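Local structure of replicative DNA helicase (Mycobacterium chimaera, 6RIY) at residues T15-G18 / D19-V22. The protein is an intein of the DnaB helicase, a Hedgehog/intein-fold domain that in its native form probably excises itself by protein splicing and joins its flanking sequences. Sequence-based numbering, arbitrary orientation. Where two conformers were deposited one is given.
Sequences TTMG and DVAV
Asp19 folds back on the two threonines, receiving two contacts at CB: Thr16 OG1 lies 3.5 Å from Asp19 CB, and in the conformer given Thr15 OG1 meets the same Asp19 CB at 3.6 Å. Asp19 N donates to Thr16 O (3.0 Å) and so closes a turn, with an N-H...O angle of 142°. Thr16 OG1 adds a weak second acceptor for the N-H of Asp19; chi1 of 58° places the hydroxyl between the backbone N and the carbonyl carbon of Thr16, which brings OG1 within weak bonding distance of Asp19 N. In the same conformer the hydroxyl of Thr15 also makes a long, weak bond to Thr16 O. A water ties the Asp19 carboxylate back to Thr16: it donates to Asp19 OD2 (2.9 Å) and accepts from Thr16 N, a bridge between the aspartate and the last residue of strand 14-16.

Val20 continues the winding. Val20 N donates to Met17 O (3.2 Å) at a straighter 167°, so two successive i to i+3 bonds define a short 3-10 turn, with backbone angles of Met17 and Gly18 to match. The side chain lies alongside that turn: Val20 CG2, anti to its own carbonyl carbon, packs 3.4 Å from Thr16 O and also approaches the Thr15 methyl of that conformer and, more distantly, Met17 SD. Beyond it Ala21 and Val22 lead away, the N-H of Ala21 bonding to Asp24.

The turn thus carries the chain out of the hairpin formed by strands 7-9 and 14-16 and on toward strand 25-27. Val20 and Met17 both rest on Val125 of strand 122-127, Val20 also touches Leu8, and Arg123 bonds to Val20 O.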
# COMPACT_ATOMS: atom_id res chain seq x y z
N THR A 15 3.76 -2.20 12.37
CA THR A 15 3.15 -3.52 12.32
C THR A 15 3.32 -4.08 10.91
O THR A 15 3.54 -3.33 9.95
CB THR A 15 1.66 -3.49 12.70
OG1 THR A 15 1.19 -4.83 12.93
CG2 THR A 15 0.82 -2.86 11.58
N THR A 16 3.23 -5.40 10.79
CA THR A 16 3.23 -5.98 9.45
C THR A 16 1.79 -6.15 8.98
O THR A 16 0.86 -6.27 9.78
CB THR A 16 3.93 -7.34 9.43
OG1 THR A 16 3.28 -8.22 10.36
CG2 THR A 16 5.41 -7.21 9.81
N MET A 17 1.63 -6.20 7.66
CA MET A 17 0.31 -6.51 7.11
C MET A 17 -0.20 -7.84 7.67
O MET A 17 -1.40 -7.99 7.94
CB MET A 17 0.37 -6.54 5.59
CG MET A 17 -0.88 -7.03 4.90
SD MET A 17 -2.34 -6.05 5.33
CE MET A 17 -2.26 -4.82 4.02
N GLY A 18 0.70 -8.80 7.89
CA GLY A 18 0.26 -10.09 8.41
C GLY A 18 -0.34 -10.01 9.80
O GLY A 18 -1.15 -10.87 10.19
N ASP A 19 0.06 -9.02 10.58
CA ASP A 19 -0.37 -8.87 11.97
C ASP A 19 -1.56 -7.93 12.13
O ASP A 19 -1.95 -7.64 13.26
CB ASP A 19 0.80 -8.37 12.82
CG ASP A 19 1.61 -9.49 13.42
OD1 ASP A 19 1.21 -10.66 13.30
OD2 ASP A 19 2.67 -9.20 14.02
N VAL A 20 -2.15 -7.44 11.04
CA VAL A 20 -3.25 -6.49 11.15
C VAL A 20 -4.55 -7.23 11.45
O VAL A 20 -4.85 -8.24 10.81
CB VAL A 20 -3.40 -5.67 9.85
CG1 VAL A 20 -4.64 -4.81 9.94
CG2 VAL A 20 -2.18 -4.81 9.65
N ALA A 21 -5.33 -6.71 12.39
CA ALA A 21 -6.65 -7.24 12.71
C ALA A 21 -7.68 -6.12 12.69
O ALA A 21 -7.34 -4.93 12.78
CB ALA A 21 -6.67 -7.96 14.07
N VAL A 22 -8.95 -6.51 12.53
CA VAL A 22 -10.03 -5.53 12.58
C VAL A 22 -9.96 -4.77 13.89
O VAL A 22 -9.78 -5.37 14.96
CB VAL A 22 -11.39 -6.23 12.40
CG1 VAL A 22 -12.54 -5.26 12.67
CG2 VAL A 22 -11.51 -6.81 11.01
O HOH W 1 4.26 -6.80 13.41